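Xylose isomerase-like TIM barrel (PDB 2QW5) probably acts as a zinc-dependent sugar isomerase or epimerase, binding a zinc ion and D-xylose in a TIM barrel. Local coordinates at residues W188-P191 with G192-L196; P138-D141 with F142-I146; P227-F230 with K231-V234; Q152-L155 with K156-A160. One frame throughout, in Å; residues are numbered along the deposited sequence. Where two conformers were deposited one is given.

Interaction 1: residues W188-P191 with G192-L196; sequences WETP and GPNKL. With XLS (D-xylose), chain C.
Asn-194 reaches back across the turn to the carbonyls of Thr-190 and Pro-191. CB directs the side chain back beside its own backbone N, with CG opposite the carbonyl carbon (chi1 -55°). CG lies 3.9 Å from Pro-191 O. At the tip, ND2 donates to Thr-190 O at 3.0 Å with an N-H...O angle of 149°. The acceptor sits near the amide plane of Asn-194, but ND2 stands well above the plane of the carbonyl. ND2 also bonds to Ile-185 O. OD1 is 3.2 Å from Pro-191 O; both are acceptors, so they do not bond. OD1 is hydrogen-bonded instead to Thr-296 OG1 of the second subunit. With an alanine here, Thr-190 O and Ile-185 O would probably lose a shared donor, and Thr-296 of the second subunit its acceptor. Thr-190 OG1, which accepts from Gly-135 N, donates to a water at 2.6 Å, and that water donates on to Gly-192 O. The peptide bond before Pro-193 is cis. Before the turn, Glu-189 OE1 comes to 2.9 Å from O1 of D-xylose. The arrangement belongs to the long loop after strand 179-182 of the TIM barrel, part of which lines the sugar pocket.

Interaction 2: residues P138-D141 with F142-I146; sequences PTTD and FNEPI
Thr-140 OG1 accepts from two backbone N-H groups, one within its turn and one just after it. Glu-144 N donates to it at 3.0 Å and 155°. Phe-142 N adds a weak bond at 3.3 Å. The motif is a type I beta turn from Thr-140 to Asn-143, followed by a G1 beta bulge in which Asn-143 has a left-handed helical backbone. Both characteristic backbone bonds are present. Asn-143 N donates to Thr-140 O, rising well above the carbonyl plane. Thr-140 N donates to Glu-144 O at 2.9 Å, this time in the carbonyl plane. The two arms run back in nearly opposite directions, as in a short hairpin, with a single beta bridge between Thr-139 and Pro-145. The Thr-140 hydroxyl lies between its own N and carbonyl carbon (chi1 63°), and this turns OG1 into the bend. CG2 of the same residue crosses Ile-146 and approaches its CG1 at 4.1 Å. Beyond it, Ile-146 CD1 packs 3.6 Å from Thr-139 C and also touches the Pro-138 ring. Pro-138 and Ile-146 both rest on Leu-151 of helix 148-176. The turn projects into the assembly: the Asp-141 carboxylate forms a salt bridge to Arg-92 and hydrogen bonds to Thr-91 and Thr-93, all of the third subunit. At the open end, the direct bond from Ile-146 N to Pro-138 O is weak. A water bridges the same pair, donating to Pro-138 O at 2.6 Å and accepting from Ile-146 N at 3.1 Å.

Interaction 3: residues P227-F230 with K231-V234; sequences PEIF and KTQV
Ile-229 O takes two donors from the next turn of the helix. Gln-233 N reaches it at 3.1 Å, nearly along the C=O axis. Thr-232 OG1 comes in from another direction at 2.6 Å, in the carbonyl plane and on a lone pair. The threonine hydroxyl can do this because it is folded back between its own N and carbonyl carbon (chi1 70°). The other backbone bonds follow the alpha-helical i to i+4 pattern. Val-234 N to Phe-230 O is short, at 2.8 Å, while Thr-232 N to Glu-228 O is weak. This is the first part of helix 227-240, which leads into strand 243-248 and packs outside the barrel in the repeating beta-alpha plan of a TIM barrel. Packing between side chains makes up the rest. Val-234 CG2 sits over one face of the Phe-230 ring in a CH-pi contact, 3.7 Å from the centroid and 21° off the normal. It lies closest to CZ, at 3.4 Å. The ring also packs on Ile-215 of strand 211-216, and Trp-260 of the second subunit meets it edge-to-face. On another side of the helix, Ile-229 CG2 makes a van der Waals contact with the amide of Gln-233, 3.8 Å from CD.

Interaction 4: residues Q152-L155 with K156-A160; sequences QEHL and KVRYA
Leu-155 and Tyr-159 are joined by the straightest backbone bond of this helical turn, Tyr-159 N to Leu-155 O, at 2.8 Å and 168°. The bonds before it are looser. Lys-156 N is shared between Gln-152 O and, weakly, Glu-153 O, and His-154 O receives weak bonds from both Val-157 N and Arg-158 N. Among the side chains, Tyr-159 CE2 packs 3.8 Å from Leu-155 CB. Glu-153 and Lys-156 lie alongside each other and form a salt bridge, with NZ 3.0 Å from OE2 on its syn side. Arg-298 of the second subunit also pairs with OE2. Arg-158 is bent at chi2 and chi3, and this curls the guanidinium back toward His-154. NH1 donates to His-154 NE2 at 3.0 Å in the conformer described, with each group at the other's edge and the planes 86° apart. The guanidinium also bonds to Ser-97 and pairs with Asp-95. A leucine in place of Arg-158 would probably cost Asp-95 this charge partner and set the imidazole freer to turn. The charged ends thus tie this face of the helix two ways, through Arg-158 to Asp-95 of the same chain and through Glu-153 to Arg-298 of the second subunit.

Overall arrangement
Along the chain the order is interaction 2, interaction 4, interaction 1, interaction 3. All four lie outside the barrel strands. Interaction 2 is in the loop after strand 125-128, and interaction 4 is on helix 148-176, which follows that loop. Their centres are about 15 Å apart, and Pro-138 packs on His-154. Interaction 1, in the loop after the next strand, 179-182, touches both: Pro-191 meets Pro-138, and Pro-193 meets Tyr-159. Interaction 3, on helix 227-240, is reached through Leu-196, which packs on Phe-230 and Gln-233. Interactions 2 and 3 are farthest apart, with centres about 35 Å from each other. Interactions 1, 2 and 4 share one side of the chain. All four touch the second subunit, and interaction 2 also the third.

Interaction 1: residues W188-P191 with G192-L196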
loop_
_atom_site.group_PDB
_atom_site.type_symbol
_atom_site.label_atom_id
_atom_site.label_comp_id
_atom_site.label_asym_id
_atom_site.label_seq_id
_atom_site.Cartn_x
_atom_site.Cartn_y
_atom_site.Cartn_z
ATOM N N TRP A 188 0.948 -17.592 -2.202
ATOM C CA TRP A 188 0.020 -16.607 -1.668
ATOM C C TRP A 188 0.521 -15.916 -0.416
ATOM O O TRP A 188 0.155 -14.756 -0.196
ATOM C CB TRP A 188 -1.361 -17.204 -1.410
ATOM C CG TRP A 188 -2.205 -17.351 -2.632
ATOM C CD1 TRP A 188 -2.604 -18.502 -3.191
ATOM C CD2 TRP A 188 -2.752 -16.298 -3.449
ATOM N NE1 TRP A 188 -3.373 -18.255 -4.293
ATOM C CE2 TRP A 188 -3.505 -16.907 -4.460
ATOM C CE3 TRP A 188 -2.704 -14.902 -3.401
ATOM C CZ2 TRP A 188 -4.180 -16.168 -5.452
ATOM C CZ3 TRP A 188 -3.416 -14.164 -4.368
ATOM C CH2 TRP A 188 -4.123 -14.812 -5.384
ATOM N N GLU A 189 1.312 -16.622 0.405
ATOM C CA GLU A 189 1.832 -16.093 1.662
ATOM C C GLU A 189 3.284 -15.662 1.698
ATOM O O GLU A 189 3.597 -14.848 2.524
ATOM C CB GLU A 189 1.665 -17.117 2.781
ATOM C CG GLU A 189 0.251 -17.544 3.070
ATOM C CD GLU A 189 0.190 -18.576 4.170
ATOM O OE1 GLU A 189 0.886 -18.436 5.185
ATOM O OE2 GLU A 189 -0.608 -19.501 4.036
ATOM N N THR A 190 4.167 -16.160 0.823
ATOM C CA THR A 190 5.587 -15.853 0.985
ATOM C C THR A 190 6.294 -16.103 -0.341
ATOM O O THR A 190 5.774 -16.875 -1.113
ATOM C CB THR A 190 6.158 -16.733 2.160
ATOM O OG1 THR A 190 7.324 -16.107 2.720
ATOM C CG2 THR A 190 6.421 -18.174 1.755
ATOM N N PRO A 191 7.439 -15.435 -0.623
ATOM C CA PRO A 191 8.129 -15.612 -1.928
ATOM C C PRO A 191 8.775 -16.958 -2.199
ATOM O O PRO A 191 8.911 -17.348 -3.371
ATOM C CB PRO A 191 9.161 -14.494 -1.922
ATOM C CG PRO A 191 9.433 -14.283 -0.491
ATOM C CD PRO A 191 8.120 -14.404 0.180
ATOM N N GLY A 192 9.153 -17.665 -1.132
ATOM C CA GLY A 192 9.714 -18.994 -1.240
ATOM C C GLY A 192 10.357 -19.448 0.049
ATOM O O GLY A 192 10.509 -18.645 0.944
ATOM N N PRO A 193 10.679 -20.750 0.185
ATOM C CA PRO A 193 10.364 -21.850 -0.754
ATOM C C PRO A 193 8.862 -22.170 -0.721
ATOM O O PRO A 193 8.258 -22.219 0.364
ATOM C CB PRO A 193 11.237 -23.018 -0.268
ATOM C CG PRO A 193 11.506 -22.715 1.189
ATOM C CD PRO A 193 11.508 -21.208 1.325
ATOM N N ASN A 194 8.264 -22.300 -1.910
ATOM C CA ASN A 194 6.828 -22.570 -2.023
ATOM C C ASN A 194 6.467 -24.050 -2.164
ATOM O O ASN A 194 5.426 -24.499 -1.637
ATOM C CB ASN A 194 6.179 -21.788 -3.185
ATOM C CG ASN A 194 6.420 -20.286 -3.118
ATOM O OD1 ASN A 194 6.887 -19.695 -4.098
ATOM N ND2 ASN A 194 6.160 -19.679 -1.967
ATOM N N LYS A 195 7.326 -24.786 -2.882
ATOM C CA LYS A 195 7.149 -26.201 -3.180
ATOM C C LYS A 195 8.187 -27.081 -2.501
ATOM O O LYS A 195 9.306 -26.655 -2.207
ATOM C CB LYS A 195 7.279 -26.430 -4.684
ATOM C CG LYS A 195 6.353 -25.633 -5.513
ATOM C CD LYS A 195 6.794 -25.559 -6.965
ATOM C CE LYS A 195 6.467 -26.795 -7.728
ATOM N NZ LYS A 195 6.629 -26.484 -9.178
ATOM N N LEU A 196 7.812 -28.342 -2.326
ATOM C CA LEU A 196 8.668 -29.349 -1.712
ATOM C C LEU A 196 9.886 -29.569 -2.629
ATOM O O LEU A 196 10.960 -29.873 -2.121
ATOM C CB LEU A 196 7.870 -30.656 -1.442
ATOM C CG LEU A 196 8.170 -31.620 -0.316
ATOM C CD1 LEU A 196 8.464 -30.955 0.995
ATOM C CD2 LEU A 196 6.945 -32.581 -0.175
HETATM C C1 XLS C . 1.933 -19.979 8.107
HETATM C C2 XLS C . 3.295 -19.775 8.759
HETATM C C3 XLS C . 3.440 -18.413 9.526
HETATM C C4 XLS C . 4.247 -18.497 10.807
HETATM O O1 XLS C . 1.699 -20.636 6.856
HETATM O O2 XLS C . 3.677 -20.904 9.544
HETATM O O3 XLS C . 2.258 -17.705 9.904
HETATM O O4 XLS C . 5.457 -19.140 10.523
HETATM O O HOH W 1 9.092 -17.795 3.511
#

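Interaction 2: residues P138-D141 with F142-I146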
loop_
_atom_site.group_PDB
_atom_site.type_symbol
_atom_site.label_atom_id
_atom_site.label_comp_id
_atom_site.label_asym_id
_atom_site.label_seq_id
_atom_site.Cartn_x
_atom_site.Cartn_y
_atom_site.Cartn_z
ATOM N N PRO A 138 10.162 -9.649 -1.961
ATOM C CA PRO A 138 11.177 -8.658 -2.270
ATOM C C PRO A 138 10.741 -7.619 -3.278
ATOM O O PRO A 138 9.904 -7.898 -4.113
ATOM C CB PRO A 138 12.349 -9.484 -2.836
ATOM C CG PRO A 138 11.779 -10.717 -3.285
ATOM C CD PRO A 138 10.542 -10.984 -2.442
ATOM N N THR A 139 11.321 -6.429 -3.177
ATOM C CA THR A 139 11.041 -5.323 -4.088
ATOM C C THR A 139 12.354 -4.661 -4.478
ATOM O O THR A 139 13.401 -4.870 -3.834
ATOM C CB THR A 139 10.095 -4.275 -3.445
ATOM O OG1 THR A 139 10.655 -3.800 -2.229
ATOM C CG2 THR A 139 8.734 -4.890 -3.106
ATOM N N THR A 140 12.300 -3.861 -5.541
ATOM C CA THR A 140 13.463 -3.112 -5.990
ATOM C C THR A 140 13.641 -1.971 -4.991
ATOM O O THR A 140 12.805 -1.783 -4.073
ATOM C CB THR A 140 13.254 -2.532 -7.378
ATOM O OG1 THR A 140 12.166 -1.592 -7.329
ATOM C CG2 THR A 140 12.995 -3.649 -8.390
ATOM N N ASP A 141 14.725 -1.212 -5.130
ATOM C CA ASP A 141 14.914 -0.019 -4.269
ATOM C C ASP A 141 13.816 1.035 -4.466
ATOM O O ASP A 141 13.501 1.767 -3.522
ATOM C CB ASP A 141 16.292 0.608 -4.473
ATOM C CG ASP A 141 17.388 -0.152 -3.768
ATOM O OD1 ASP A 141 17.119 -1.156 -3.077
ATOM O OD2 ASP A 141 18.540 0.280 -3.874
ATOM N N PHE A 142 13.222 1.034 -5.662
ATOM C CA PHE A 142 12.121 1.938 -6.012
ATOM C C PHE A 142 10.729 1.308 -5.743
ATOM O O PHE A 142 9.719 1.726 -6.310
ATOM C CB PHE A 142 12.215 2.372 -7.477
ATOM C CG PHE A 142 13.488 3.094 -7.841
ATOM C CD1 PHE A 142 13.945 4.185 -7.088
ATOM C CD2 PHE A 142 14.172 2.752 -9.012
ATOM C CE1 PHE A 142 15.106 4.870 -7.461
ATOM C CE2 PHE A 142 15.318 3.437 -9.408
ATOM C CZ PHE A 142 15.790 4.500 -8.636
ATOM N N ASN A 143 10.671 0.318 -4.843
ATOM C CA ASN A 143 9.436 -0.361 -4.426
ATOM C C ASN A 143 8.625 -1.115 -5.490
ATOM O O ASN A 143 7.426 -1.356 -5.294
ATOM C CB ASN A 143 8.520 0.613 -3.663
ATOM C CG ASN A 143 9.217 1.278 -2.505
ATOM O OD1 ASN A 143 9.255 2.513 -2.404
ATOM N ND2 ASN A 143 9.794 0.473 -1.631
ATOM N N GLU A 144 9.268 -1.514 -6.589
ATOM C CA GLU A 144 8.579 -2.299 -7.596
ATOM C C GLU A 144 8.643 -3.765 -7.181
ATOM O O GLU A 144 9.689 -4.201 -6.695
ATOM C CB GLU A 144 9.176 -2.087 -8.985
ATOM C CG GLU A 144 8.913 -0.661 -9.538
ATOM C CD GLU A 144 7.407 -0.275 -9.657
ATOM O OE1 GLU A 144 6.572 -1.165 -9.984
ATOM O OE2 GLU A 144 7.085 0.920 -9.391
ATOM N N PRO A 145 7.521 -4.517 -7.297
ATOM C CA PRO A 145 7.571 -5.946 -6.989
ATOM C C PRO A 145 8.502 -6.765 -7.904
ATOM O O PRO A 145 8.786 -6.379 -9.054
ATOM C CB PRO A 145 6.110 -6.402 -7.182
ATOM C CG PRO A 145 5.346 -5.228 -6.886
ATOM C CD PRO A 145 6.129 -4.127 -7.572
ATOM N N ILE A 146 8.940 -7.886 -7.367
ATOM C CA ILE A 146 9.801 -8.831 -8.084
ATOM C C ILE A 146 9.107 -10.204 -8.040
ATOM O O ILE A 146 8.952 -10.816 -6.960
ATOM C CB ILE A 146 11.228 -8.931 -7.493
ATOM C CG1 ILE A 146 11.926 -7.553 -7.501
ATOM C CG2 ILE A 146 12.063 -9.941 -8.292
ATOM C CD1 ILE A 146 13.150 -7.440 -6.578
HETATM O O HOH W 2 7.408 -8.337 -4.765
HETATM O O HOH W 3 8.906 -1.920 -1.275
HETATM O O HOH W 4 12.356 1.657 -0.560
#

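Interaction 3: residues P227-F230 with K231-V234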
loop_
_atom_site.group_PDB
_atom_site.type_symbol
_atom_site.label_atom_id
_atom_site.label_comp_id
_atom_site.label_asym_id
_atom_site.label_seq_id
_atom_site.Cartn_x
_atom_site.Cartn_y
_atom_site.Cartn_z
ATOM N N PRO A 227 -0.125 -36.047 -6.682
ATOM C CA PRO A 227 0.176 -37.232 -5.872
ATOM C C PRO A 227 1.341 -38.141 -6.305
ATOM O O PRO A 227 2.013 -38.700 -5.408
ATOM C CB PRO A 227 -1.177 -37.935 -5.777
ATOM C CG PRO A 227 -1.923 -37.475 -6.918
ATOM C CD PRO A 227 -1.501 -36.089 -7.204
ATOM N N GLU A 228 1.627 -38.240 -7.614
ATOM C CA GLU A 228 2.713 -39.128 -8.089
ATOM C C GLU A 228 4.078 -38.570 -7.734
ATOM O O GLU A 228 4.900 -39.283 -7.164
ATOM C CB GLU A 228 2.648 -39.463 -9.605
ATOM C CG GLU A 228 1.430 -40.239 -10.056
ATOM C CD GLU A 228 0.156 -39.395 -10.193
ATOM O OE1 GLU A 228 0.211 -38.130 -10.280
ATOM O OE2 GLU A 228 -0.930 -40.018 -10.219
ATOM N N ILE A 229 4.313 -37.299 -8.079
ATOM C CA ILE A 229 5.557 -36.607 -7.732
ATOM C C ILE A 229 5.678 -36.489 -6.200
ATOM O O ILE A 229 6.725 -36.750 -5.654
ATOM C CB ILE A 229 5.644 -35.248 -8.425
ATOM C CG1 ILE A 229 5.821 -35.477 -9.938
ATOM C CG2 ILE A 229 6.781 -34.397 -7.839
ATOM C CD1 ILE A 229 5.482 -34.261 -10.810
ATOM N N PHE A 230 4.582 -36.180 -5.510
ATOM C CA PHE A 230 4.585 -36.099 -4.045
ATOM C C PHE A 230 5.038 -37.377 -3.311
ATOM O O PHE A 230 5.825 -37.293 -2.350
ATOM C CB PHE A 230 3.203 -35.709 -3.562
ATOM C CG PHE A 230 3.083 -35.653 -2.074
ATOM C CD1 PHE A 230 3.774 -34.675 -1.354
ATOM C CD2 PHE A 230 2.249 -36.543 -1.384
ATOM C CE1 PHE A 230 3.641 -34.592 0.030
ATOM C CE2 PHE A 230 2.126 -36.467 -0.017
ATOM C CZ PHE A 230 2.826 -35.500 0.691
ATOM N N LYS A 231 4.561 -38.524 -3.788
ATOM C CA LYS A 231 4.943 -39.831 -3.273
ATOM C C LYS A 231 6.469 -40.045 -3.380
ATOM O O LYS A 231 7.085 -40.536 -2.441
ATOM C CB LYS A 231 4.131 -40.944 -3.982
ATOM C CG LYS A 231 4.402 -42.365 -3.445
ATOM C CD LYS A 231 3.582 -43.504 -4.083
ATOM C CE LYS A 231 4.176 -44.880 -3.655
ATOM N NZ LYS A 231 3.403 -46.074 -4.081
ATOM N N THR A 232 7.069 -39.685 -4.517
ATOM C CA THR A 232 8.512 -39.783 -4.698
ATOM C C THR A 232 9.285 -38.855 -3.727
ATOM O O THR A 232 10.375 -39.211 -3.230
ATOM C CB THR A 232 8.991 -39.433 -6.131
ATOM O OG1 THR A 232 8.836 -38.028 -6.397
ATOM C CG2 THR A 232 8.283 -40.226 -7.153
ATOM N N GLN A 233 8.751 -37.642 -3.516
ATOM C CA GLN A 233 9.353 -36.673 -2.597
ATOM C C GLN A 233 9.252 -37.180 -1.135
ATOM O O GLN A 233 10.233 -37.081 -0.381
ATOM C CB GLN A 233 8.694 -35.293 -2.766
ATOM C CG GLN A 233 8.971 -34.647 -4.104
ATOM C CD GLN A 233 8.100 -33.414 -4.427
ATOM O OE1 GLN A 233 6.917 -33.325 -4.047
ATOM N NE2 GLN A 233 8.680 -32.491 -5.186
ATOM N N VAL A 234 8.090 -37.705 -0.740
ATOM C CA VAL A 234 7.924 -38.295 0.603
ATOM C C VAL A 234 8.925 -39.443 0.863
ATOM O O VAL A 234 9.645 -39.454 1.886
ATOM C CB VAL A 234 6.451 -38.761 0.896
ATOM C CG1 VAL A 234 6.393 -39.574 2.160
ATOM C CG2 VAL A 234 5.533 -37.569 1.003
#

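Interaction 4: residues Q152-L155 with K156-A160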
loop_
_atom_site.group_PDB
_atom_site.type_symbol
_atom_site.label_atom_id
_atom_site.label_comp_id
_atom_site.label_asym_id
_atom_site.label_seq_id
_atom_site.Cartn_x
_atom_site.Cartn_y
_atom_site.Cartn_z
ATOM N N GLN A 152 12.805 -15.865 -9.150
ATOM C CA GLN A 152 13.533 -17.158 -9.049
ATOM C C GLN A 152 15.061 -16.957 -9.158
ATOM O O GLN A 152 15.798 -17.597 -8.438
ATOM C CB GLN A 152 12.986 -18.209 -10.050
ATOM C CG GLN A 152 11.536 -18.675 -9.710
ATOM C CD GLN A 152 11.404 -19.310 -8.329
ATOM O OE1 GLN A 152 12.310 -20.004 -7.881
ATOM N NE2 GLN A 152 10.266 -19.062 -7.629
ATOM N N GLU A 153 15.509 -16.039 -10.005
ATOM C CA GLU A 153 16.941 -15.701 -10.114
ATOM C C GLU A 153 17.457 -15.064 -8.820
ATOM O O GLU A 153 18.537 -15.440 -8.345
ATOM C CB GLU A 153 17.225 -14.799 -11.331
ATOM C CG GLU A 153 17.010 -15.475 -12.656
ATOM C CD GLU A 153 17.926 -16.708 -12.835
ATOM O OE1 GLU A 153 19.160 -16.629 -12.599
ATOM O OE2 GLU A 153 17.397 -17.772 -13.178
ATOM N N HIS A 154 16.657 -14.140 -8.258
ATOM C CA HIS A 154 16.919 -13.477 -6.969
ATOM C C HIS A 154 17.029 -14.504 -5.836
ATOM O O HIS A 154 17.940 -14.441 -4.978
ATOM C CB HIS A 154 15.775 -12.486 -6.650
ATOM C CG HIS A 154 15.852 -11.842 -5.297
ATOM N ND1 HIS A 154 16.374 -10.584 -5.101
ATOM C CD2 HIS A 154 15.435 -12.265 -4.080
ATOM C CE1 HIS A 154 16.314 -10.279 -3.819
ATOM N NE2 HIS A 154 15.757 -11.284 -3.182
ATOM N N LEU A 155 16.069 -15.437 -5.798
ATOM C CA LEU A 155 16.055 -16.468 -4.759
ATOM C C LEU A 155 17.250 -17.410 -4.753
ATOM O O LEU A 155 17.578 -17.941 -3.696
ATOM C CB LEU A 155 14.755 -17.260 -4.749
ATOM C CG LEU A 155 13.479 -16.548 -4.295
ATOM C CD1 LEU A 155 12.271 -17.425 -4.626
ATOM C CD2 LEU A 155 13.514 -16.148 -2.806
ATOM N N LYS A 156 17.895 -17.628 -5.906
ATOM C CA LYS A 156 19.109 -18.483 -5.943
ATOM C C LYS A 156 20.209 -17.918 -5.064
ATOM O O LYS A 156 20.893 -18.677 -4.372
ATOM C CB LYS A 156 19.658 -18.642 -7.360
ATOM C CG LYS A 156 18.759 -19.371 -8.337
ATOM C CD LYS A 156 19.391 -19.276 -9.749
ATOM C CE LYS A 156 18.519 -19.972 -10.779
ATOM N NZ LYS A 156 19.166 -19.969 -12.114
ATOM N N VAL A 157 20.344 -16.586 -5.067
ATOM C CA VAL A 157 21.370 -15.902 -4.268
ATOM C C VAL A 157 21.007 -15.991 -2.776
ATOM O O VAL A 157 21.870 -16.269 -1.954
ATOM C CB VAL A 157 21.581 -14.432 -4.700
ATOM C CG1 VAL A 157 22.694 -13.754 -3.856
ATOM C CG2 VAL A 157 21.877 -14.345 -6.170
ATOM N N ARG A 158 19.719 -15.814 -2.453
ATOM C CA ARG A 158 19.234 -15.890 -1.077
ATOM C C ARG A 158 19.422 -17.292 -0.519
ATOM O O ARG A 158 19.943 -17.458 0.599
ATOM C CB ARG A 158 17.748 -15.491 -1.001
ATOM C CG ARG A 158 17.433 -14.080 -1.540
ATOM C CD ARG A 158 17.912 -12.940 -0.629
ATOM N NE ARG A 158 17.099 -12.928 0.592
ATOM C CZ ARG A 158 15.884 -12.388 0.722
ATOM N NH1 ARG A 158 15.299 -11.720 -0.270
ATOM N NH2 ARG A 158 15.247 -12.502 1.885
ATOM N N TYR A 159 19.064 -18.308 -1.307
ATOM C CA TYR A 159 19.260 -19.699 -0.881
ATOM C C TYR A 159 20.756 -20.017 -0.663
ATOM O O TYR A 159 21.099 -20.624 0.334
ATOM C CB TYR A 159 18.600 -20.690 -1.842
ATOM C CG TYR A 159 17.076 -20.612 -1.883
ATOM C CD1 TYR A 159 16.313 -20.490 -0.714
ATOM C CD2 TYR A 159 16.395 -20.738 -3.086
ATOM C CE1 TYR A 159 14.893 -20.425 -0.775
ATOM C CE2 TYR A 159 14.983 -20.673 -3.163
ATOM C CZ TYR A 159 14.243 -20.535 -2.005
ATOM O OH TYR A 159 12.874 -20.489 -2.112
ATOM N N ALA A 160 21.637 -19.571 -1.569
ATOM C CA ALA A 160 23.108 -19.747 -1.397
ATOM C C ALA A 160 23.638 -19.073 -0.113
ATOM O O ALA A 160 24.462 -19.665 0.616
ATOM C CB ALA A 160 23.870 -19.268 -2.612
#